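Local atomic coordinates of methylxanthine N3-demethylase NdmB (Pseudomonas putida, PDB entry 6ICL), a protein that catalyses the N3-demethylation of theobromine and related methylxanthines in caffeine degradation, as an iron-dependent Rieske oxygenase drawing its electrons from NADH. Residues 162-167 and 270-275; 172-177 and 291-296; 181-186 and 316-321. All blocks are in the same frame, centred on the assembly; numbering follows the deposited sequence.

Contact 1: residues 162-167 and 270-275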
# COMPACT_ATOMS: atom_id res chain seq x y z
N TYR A 162 16.32 -22.55 -32.47
CA TYR A 162 17.61 -22.12 -32.98
C TYR A 162 18.00 -20.75 -32.44
O TYR A 162 17.23 -19.79 -32.54
CB TYR A 162 17.54 -22.07 -34.51
CG TYR A 162 18.81 -21.56 -35.10
CD1 TYR A 162 19.94 -22.38 -35.19
CD2 TYR A 162 18.90 -20.25 -35.55
CE1 TYR A 162 21.11 -21.91 -35.71
CE2 TYR A 162 20.06 -19.77 -36.08
CZ TYR A 162 21.16 -20.60 -36.16
OH TYR A 162 22.30 -20.09 -36.69
N LEU A 163 19.23 -20.65 -31.95
CA LEU A 163 19.88 -19.38 -31.67
C LEU A 163 21.28 -19.44 -32.26
O LEU A 163 21.98 -20.45 -32.11
CB LEU A 163 19.96 -19.09 -30.16
CG LEU A 163 21.07 -18.15 -29.67
CD1 LEU A 163 20.77 -16.70 -30.01
CD2 LEU A 163 21.32 -18.33 -28.16
N SER A 164 21.70 -18.38 -32.93
CA SER A 164 23.01 -18.38 -33.56
C SER A 164 24.03 -17.71 -32.65
O SER A 164 23.69 -16.80 -31.88
CB SER A 164 22.97 -17.66 -34.91
OG SER A 164 22.79 -16.27 -34.78
N ASP A 165 25.28 -18.18 -32.74
CA ASP A 165 26.47 -17.51 -32.20
C ASP A 165 26.60 -17.56 -30.69
O ASP A 165 27.44 -16.82 -30.15
CB ASP A 165 26.55 -16.03 -32.62
CG ASP A 165 26.58 -15.84 -34.12
OD1 ASP A 165 25.49 -15.73 -34.74
OD2 ASP A 165 27.69 -15.80 -34.68
N PHE A 166 25.85 -18.40 -29.98
CA PHE A 166 26.03 -18.50 -28.54
C PHE A 166 27.47 -18.88 -28.21
O PHE A 166 28.05 -18.36 -27.25
CB PHE A 166 25.03 -19.50 -27.95
CG PHE A 166 24.97 -19.52 -26.42
CD1 PHE A 166 24.19 -18.60 -25.73
CD2 PHE A 166 25.66 -20.49 -25.70
CE1 PHE A 166 24.11 -18.63 -24.33
CE2 PHE A 166 25.60 -20.53 -24.32
CZ PHE A 166 24.82 -19.59 -23.63
N ASP A 167 28.08 -19.73 -29.04
CA ASP A 167 29.43 -20.22 -28.81
C ASP A 167 30.48 -19.54 -29.68
O ASP A 167 31.62 -20.02 -29.73
CB ASP A 167 29.47 -21.73 -29.05
CG ASP A 167 28.63 -22.49 -28.05
OD1 ASP A 167 28.73 -22.20 -26.83
OD2 ASP A 167 27.85 -23.38 -28.47
N ARG A 270 27.97 -8.13 -37.30
CA ARG A 270 26.68 -8.74 -37.06
C ARG A 270 26.22 -8.51 -35.63
O ARG A 270 27.03 -8.34 -34.71
CB ARG A 270 26.72 -10.22 -37.36
CG ARG A 270 26.90 -10.53 -38.81
CD ARG A 270 26.91 -12.02 -39.01
NE ARG A 270 27.61 -12.65 -37.92
CZ ARG A 270 27.14 -13.66 -37.21
NH1 ARG A 270 25.95 -14.17 -37.50
NH2 ARG A 270 27.86 -14.16 -36.22
N PHE A 271 24.90 -8.52 -35.46
CA PHE A 271 24.23 -8.36 -34.18
C PHE A 271 23.07 -9.33 -34.18
O PHE A 271 22.29 -9.34 -35.13
CB PHE A 271 23.76 -6.90 -34.02
CG PHE A 271 23.11 -6.59 -32.72
CD1 PHE A 271 23.87 -6.18 -31.63
CD2 PHE A 271 21.72 -6.65 -32.58
CE1 PHE A 271 23.26 -5.86 -30.41
CE2 PHE A 271 21.10 -6.34 -31.36
CZ PHE A 271 21.88 -5.94 -30.27
N VAL A 272 22.97 -10.19 -33.16
CA VAL A 272 21.86 -11.14 -33.06
C VAL A 272 20.92 -10.73 -31.93
O VAL A 272 21.35 -10.54 -30.78
CB VAL A 272 22.37 -12.57 -32.82
CG1 VAL A 272 21.17 -13.51 -32.65
CG2 VAL A 272 23.24 -13.03 -33.99
N LEU A 273 19.64 -10.58 -32.26
CA LEU A 273 18.57 -10.40 -31.28
C LEU A 273 17.66 -11.61 -31.38
O LEU A 273 17.18 -11.96 -32.47
CB LEU A 273 17.80 -9.09 -31.50
CG LEU A 273 16.78 -8.71 -30.41
CD1 LEU A 273 17.44 -8.56 -29.02
CD2 LEU A 273 15.99 -7.44 -30.76
N TRP A 274 17.47 -12.28 -30.26
CA TRP A 274 16.72 -13.52 -30.19
C TRP A 274 15.67 -13.41 -29.09
O TRP A 274 15.91 -12.82 -28.03
CB TRP A 274 17.68 -14.68 -29.93
CG TRP A 274 17.11 -16.08 -29.78
CD1 TRP A 274 17.08 -17.07 -30.74
CD2 TRP A 274 16.57 -16.67 -28.58
NE1 TRP A 274 16.55 -18.23 -30.21
CE2 TRP A 274 16.23 -18.01 -28.89
CE3 TRP A 274 16.36 -16.20 -27.27
CZ2 TRP A 274 15.69 -18.90 -27.94
CZ3 TRP A 274 15.83 -17.08 -26.33
CH2 TRP A 274 15.49 -18.40 -26.66
N THR A 275 14.51 -14.00 -29.35
CA THR A 275 13.47 -14.07 -28.35
C THR A 275 12.68 -15.34 -28.59
O THR A 275 12.57 -15.81 -29.73
CB THR A 275 12.54 -12.84 -28.40
OG1 THR A 275 13.30 -11.68 -28.03
CG2 THR A 275 11.37 -12.98 -27.43
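L163 lies across one face of the W274 indole: its CB stands 3.8 Å from the centroid of the five-membered ring, 26° off the ring normal, which meets the geometry of a CH-pi contact. W274 sets CG anti to its backbone nitrogen (chi1 178°), which carries the indole out toward the loop. The two side chains run at about a right angle to each other, and L163 CD1 reaches on over the root of the indole, 3.7 Å from W274 CB. The edge of the same ring is used as well. W274 NE1 donates to Y162 O at 2.9 Å, the acceptor lying in the ring plane, although the bond is bent and the donor stands above the carbonyl plane. Together the face contact and the edge bond help set the tilt and rotation of the indole. In the fold, the loop 162-167 lies over one face of the large antiparallel sheet of the catalytic domain, touching strand 270-281, whose V272 and W274 project toward it. V272 CG2 lies 3.4 Å from S164 OG. Farther along, D165 and R270 approach from opposite directions to form a salt bridge, their planes 45° apart. R270 NH1 donates to D165 OD1 at 3.2 Å, on the syn side but tilted out of the carboxylate plane, while S164 OG occupies the anti lone pair of D165 OD1 at 2.8 Å. E261 provides R270 NH1 with a second acidic partner.

Contact 2: residues 172-177 and 291-296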
# COMPACT_ATOMS: atom_id res chain seq x y z
N GLN A 172 29.91 -11.71 -27.63
CA GLN A 172 29.54 -11.89 -26.23
C GLN A 172 28.02 -11.91 -26.10
O GLN A 172 27.31 -11.24 -26.86
CB GLN A 172 30.16 -10.81 -25.33
CG GLN A 172 29.77 -9.38 -25.65
CD GLN A 172 30.60 -8.37 -24.88
OE1 GLN A 172 31.56 -7.80 -25.41
NE2 GLN A 172 30.25 -8.16 -23.62
N VAL A 173 27.54 -12.68 -25.12
CA VAL A 173 26.13 -13.00 -24.98
C VAL A 173 25.57 -12.33 -23.72
O VAL A 173 26.26 -12.22 -22.70
CB VAL A 173 25.94 -14.53 -24.92
CG1 VAL A 173 24.45 -14.91 -24.78
CG2 VAL A 173 26.58 -15.18 -26.14
N ILE A 174 24.31 -11.87 -23.82
CA ILE A 174 23.48 -11.49 -22.68
C ILE A 174 22.24 -12.37 -22.72
O ILE A 174 21.48 -12.32 -23.69
CB ILE A 174 23.05 -10.01 -22.73
CG1 ILE A 174 24.23 -9.06 -22.72
CG2 ILE A 174 22.10 -9.70 -21.57
CD1 ILE A 174 23.85 -7.64 -23.18
N VAL A 175 22.04 -13.16 -21.67
CA VAL A 175 20.79 -13.88 -21.46
C VAL A 175 19.97 -13.07 -20.46
O VAL A 175 20.29 -13.01 -19.27
CB VAL A 175 21.03 -15.32 -20.97
CG1 VAL A 175 19.70 -16.07 -20.86
CG2 VAL A 175 21.98 -16.04 -21.92
N ALA A 176 18.92 -12.42 -20.94
CA ALA A 176 18.15 -11.51 -20.12
C ALA A 176 17.26 -12.29 -19.15
O ALA A 176 16.85 -13.42 -19.43
CB ALA A 176 17.30 -10.60 -21.01
N ASP A 177 16.96 -11.68 -18.00
CA ASP A 177 15.86 -12.19 -17.18
C ASP A 177 14.60 -12.24 -18.03
O ASP A 177 14.39 -11.40 -18.90
CB ASP A 177 15.59 -11.30 -15.95
CG ASP A 177 16.61 -11.50 -14.82
OD1 ASP A 177 17.39 -12.47 -14.81
OD2 ASP A 177 16.59 -10.67 -13.90
N ILE A 291 20.76 -11.41 -26.39
CA ILE A 291 21.48 -10.48 -27.26
C ILE A 291 22.89 -11.02 -27.46
O ILE A 291 23.59 -11.32 -26.48
CB ILE A 291 21.52 -9.07 -26.65
CG1 ILE A 291 20.11 -8.59 -26.30
CG2 ILE A 291 22.21 -8.09 -27.59
CD1 ILE A 291 20.09 -7.29 -25.50
N VAL A 292 23.30 -11.19 -28.72
CA VAL A 292 24.65 -11.61 -29.08
C VAL A 292 25.27 -10.53 -29.93
O VAL A 292 24.68 -10.10 -30.93
CB VAL A 292 24.66 -12.95 -29.83
CG1 VAL A 292 26.13 -13.43 -30.01
CG2 VAL A 292 23.83 -13.97 -29.09
N ARG A 293 26.44 -10.07 -29.52
CA ARG A 293 27.08 -8.95 -30.19
C ARG A 293 28.59 -9.17 -30.19
O ARG A 293 29.12 -9.93 -29.38
CB ARG A 293 26.74 -7.62 -29.51
CG ARG A 293 27.56 -7.33 -28.24
CD ARG A 293 26.92 -6.22 -27.46
NE ARG A 293 27.76 -5.65 -26.40
CZ ARG A 293 27.72 -6.01 -25.11
NH1 ARG A 293 26.92 -6.98 -24.70
NH2 ARG A 293 28.51 -5.40 -24.24
N GLU A 294 29.26 -8.49 -31.11
CA GLU A 294 30.72 -8.54 -31.16
C GLU A 294 31.30 -7.84 -29.94
O GLU A 294 30.77 -6.83 -29.47
CB GLU A 294 31.21 -7.86 -32.44
CG GLU A 294 30.92 -8.67 -33.70
CD GLU A 294 31.10 -7.89 -34.99
OE1 GLU A 294 31.58 -6.73 -34.94
OE2 GLU A 294 30.75 -8.45 -36.06
N LYS A 295 32.40 -8.38 -29.42
CA LYS A 295 32.96 -7.85 -28.17
C LYS A 295 33.30 -6.38 -28.34
O LYS A 295 33.80 -5.97 -29.39
CB LYS A 295 34.19 -8.66 -27.77
CG LYS A 295 33.91 -10.15 -27.71
CD LYS A 295 35.11 -10.93 -27.21
CE LYS A 295 34.72 -12.35 -26.90
NZ LYS A 295 35.70 -13.07 -26.04
N ASP A 296 33.00 -5.55 -27.29
CA ASP A 296 33.09 -4.11 -27.50
C ASP A 296 33.51 -3.27 -26.30
O ASP A 296 33.62 -2.05 -26.45
CB ASP A 296 31.74 -3.58 -28.03
CG ASP A 296 30.58 -3.79 -27.03
OD1 ASP A 296 30.79 -4.30 -25.91
OD2 ASP A 296 29.43 -3.41 -27.39
O HOH W 1 25.45 -9.20 -26.06
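Q172 lays its side-chain amide over one face of the R293 guanidinium, Q172 CD standing 3.6 Å above the centre of that plane and the two flat groups 28° apart. Both residues set CG between their backbone N and carbonyl carbon (chi1 60° for Q172) and then run extended, which brings the groups into this stack on the same face of the sheet. Since Q172 NE2 and R293 NH2 are both donors, they stack without bonding. Q172 OE1 instead accepts from D296 N at 3.3 Å, tying the strand to the turn beyond its neighbour. The rotation of the guanidinium is fixed at its edge: NE and NH2 grip D296 side-on, with R293 NE 3.0 Å from D296 OD2, while NH1 pairs with D300 and donates to a water. D296 OD1 also accepts from Q298 N. That water donates in turn to the backbone oxygens of Q172 and I291. Beneath these groups the backbones bond in both directions at the pairs Q172-R293 and I174-I291, with I174 N 2.8 Å from I291 O. The non-hydrogen-bonded pair V173-V292 between them faces the other side. With strand axes 4.8 Å apart and directions 160° apart, this is the antiparallel edge pairing of the catalytic-domain sheet of a Rieske oxygenase.

Contact 3: residues 181-186 and 316-321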
# COMPACT_ATOMS: atom_id res chain seq x y z
N TRP A 181 4.27 -10.80 -20.37
CA TRP A 181 3.27 -9.92 -20.97
C TRP A 181 1.92 -10.58 -20.81
O TRP A 181 1.80 -11.81 -20.92
CB TRP A 181 3.53 -9.65 -22.47
CG TRP A 181 4.55 -8.56 -22.78
CD1 TRP A 181 5.31 -7.86 -21.88
CD2 TRP A 181 4.89 -8.03 -24.08
NE1 TRP A 181 6.11 -6.95 -22.54
CE2 TRP A 181 5.86 -7.02 -23.89
CE3 TRP A 181 4.45 -8.31 -25.39
CZ2 TRP A 181 6.41 -6.29 -24.95
CZ3 TRP A 181 5.01 -7.60 -26.44
CH2 TRP A 181 5.97 -6.60 -26.22
N GLU A 182 0.89 -9.76 -20.56
CA GLU A 182 -0.49 -10.25 -20.48
C GLU A 182 -1.11 -10.30 -21.88
O GLU A 182 -2.02 -9.54 -22.26
CB GLU A 182 -1.30 -9.38 -19.52
CG GLU A 182 -0.76 -9.45 -18.10
CD GLU A 182 -1.34 -8.38 -17.22
OE1 GLU A 182 -2.57 -8.43 -16.98
OE2 GLU A 182 -0.58 -7.49 -16.77
N THR A 183 -0.57 -11.21 -22.68
CA THR A 183 -1.11 -11.59 -23.97
C THR A 183 -0.66 -13.01 -24.23
O THR A 183 0.15 -13.56 -23.49
CB THR A 183 -0.64 -10.64 -25.07
OG1 THR A 183 -1.41 -10.87 -26.27
CG2 THR A 183 0.83 -10.92 -25.38
N VAL A 184 -1.16 -13.61 -25.31
CA VAL A 184 -0.75 -14.95 -25.69
C VAL A 184 0.51 -14.88 -26.53
O VAL A 184 0.86 -13.85 -27.12
CB VAL A 184 -1.88 -15.70 -26.42
CG1 VAL A 184 -3.01 -15.98 -25.44
CG2 VAL A 184 -2.37 -14.88 -27.62
N ALA A 185 1.22 -16.01 -26.59
CA ALA A 185 2.54 -16.04 -27.22
C ALA A 185 2.50 -15.71 -28.72
O ALA A 185 3.47 -15.15 -29.25
CB ALA A 185 3.18 -17.41 -27.00
N GLU A 186 1.41 -16.04 -29.43
CA GLU A 186 1.34 -15.67 -30.85
C GLU A 186 1.40 -14.16 -31.04
O GLU A 186 2.06 -13.67 -31.96
CB GLU A 186 0.05 -16.21 -31.50
CG GLU A 186 -0.02 -17.73 -31.64
CD GLU A 186 -0.46 -18.41 -30.33
OE1 GLU A 186 -0.30 -19.65 -30.22
OE2 GLU A 186 -0.97 -17.71 -29.42
N PRO A 316 2.12 -1.97 -23.66
CA PRO A 316 0.70 -1.60 -23.49
C PRO A 316 -0.10 -1.69 -24.78
O PRO A 316 -1.31 -1.93 -24.73
CB PRO A 316 0.77 -0.16 -22.97
CG PRO A 316 2.11 0.35 -23.47
CD PRO A 316 3.02 -0.83 -23.41
N VAL A 317 0.53 -1.52 -25.95
CA VAL A 317 -0.21 -1.65 -27.20
C VAL A 317 -0.59 -3.11 -27.44
O VAL A 317 -1.75 -3.43 -27.72
CB VAL A 317 0.60 -1.07 -28.37
CG1 VAL A 317 -0.15 -1.25 -29.70
CG2 VAL A 317 0.89 0.41 -28.09
N ILE A 318 0.37 -4.01 -27.24
CA ILE A 318 0.12 -5.43 -27.49
C ILE A 318 -0.84 -5.99 -26.45
O ILE A 318 -1.72 -6.81 -26.76
CB ILE A 318 1.44 -6.22 -27.52
CG1 ILE A 318 2.19 -6.05 -28.85
CG2 ILE A 318 1.18 -7.69 -27.39
CD1 ILE A 318 2.06 -4.74 -29.54
N GLU A 319 -0.69 -5.58 -25.19
CA GLU A 319 -1.63 -6.03 -24.17
C GLU A 319 -3.04 -5.47 -24.39
O GLU A 319 -4.00 -6.01 -23.84
CB GLU A 319 -1.11 -5.67 -22.77
CG GLU A 319 0.11 -6.55 -22.39
CD GLU A 319 0.65 -6.31 -20.98
OE1 GLU A 319 0.27 -5.30 -20.34
OE2 GLU A 319 1.47 -7.14 -20.50
N SER A 320 -3.19 -4.42 -25.20
CA SER A 320 -4.53 -3.92 -25.51
C SER A 320 -5.24 -4.76 -26.56
O SER A 320 -6.46 -4.59 -26.74
CB SER A 320 -4.46 -2.47 -25.99
OG SER A 320 -4.21 -2.44 -27.40
N GLN A 321 -4.53 -5.64 -27.25
CA GLN A 321 -5.14 -6.40 -28.32
C GLN A 321 -6.14 -7.40 -27.76
O GLN A 321 -5.79 -8.21 -26.89
CB GLN A 321 -4.08 -7.14 -29.13
CG GLN A 321 -3.20 -6.25 -30.01
CD GLN A 321 -2.17 -7.09 -30.76
OE1 GLN A 321 -1.10 -7.38 -30.24
NE2 GLN A 321 -2.51 -7.51 -31.98
O HOH W 2 -3.86 -7.91 -21.74
O HOH W 3 -3.27 -8.95 -26.33
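The E319 carboxylate reaches across to a backbone amide: E182 N donates to E319 OE2 at 2.7 Å, nearly straight (170° at the hydrogen), and meets that oxygen from 42° above the carboxylate plane. The contact belongs to the catalytic domain of this Rieske oxygenase, where the turn linking strand 171-181 to helix 185-192 packs on residues 316-319 of helix 300-319, the helix that carries the iron ligand D314. E182 is the centre of an inverse gamma turn, and E319 reaches it by a chain extended beyond CG (chi2 -177°). The same E319 OE2 also accepts from Q315 on the preceding turn of the helix, so two donors hold the carboxylate in place. The E182 carboxylate comes close as well, its OE2 4.3 Å from E319 OE1; this like-charge proximity may modestly raise the ionisation cost of either group. With the carboxylate gone, an alanine here in place of E319 would probably leave E182 N and the Q315 amide without their shared acceptor and free the turn from the helix. Beside this polar end, I318 CG2 meets both W181 CE3, at 3.9 Å, and the T183 methyl CG2, at 3.8 Å, its approach to the indole being oblique. I318 also packs on Y107 of the second subunit, a residue of that subunit's [2Fe-2S] pocket, and its side chain is about 6 Å from the bound iron, so the contact lies at the subunit interface, close to both. Two waters complete the join. One donates to the backbone oxygens of E182 and E319; the other accepts from T183 OG1 at 2.7 Å and donates to I318 O and Q321 O.

In the fold
Contacts 1 and 2 are neighbours, their centres 9 Å apart on one antiparallel sheet, where strands 270-281 and 284-294 adjoin and V272 N probably bonds to V292 O. The centre of contact 3 is about 24 Å from that of contact 1 and about 26 Å from that of contact 2, but the chain leads there directly: strand 171-181 runs on to helix 185-192, and strand 284-294 is followed by helix 300-319. Along the sequence the first segments come in the order 162-167, 172-177, 181-186, and their partners follow as 270-275, 291-296, 316-321, so all three contacts interlock. Together they join the chain entering the catalytic domain to its later strands and to the helix bearing iron ligand D314.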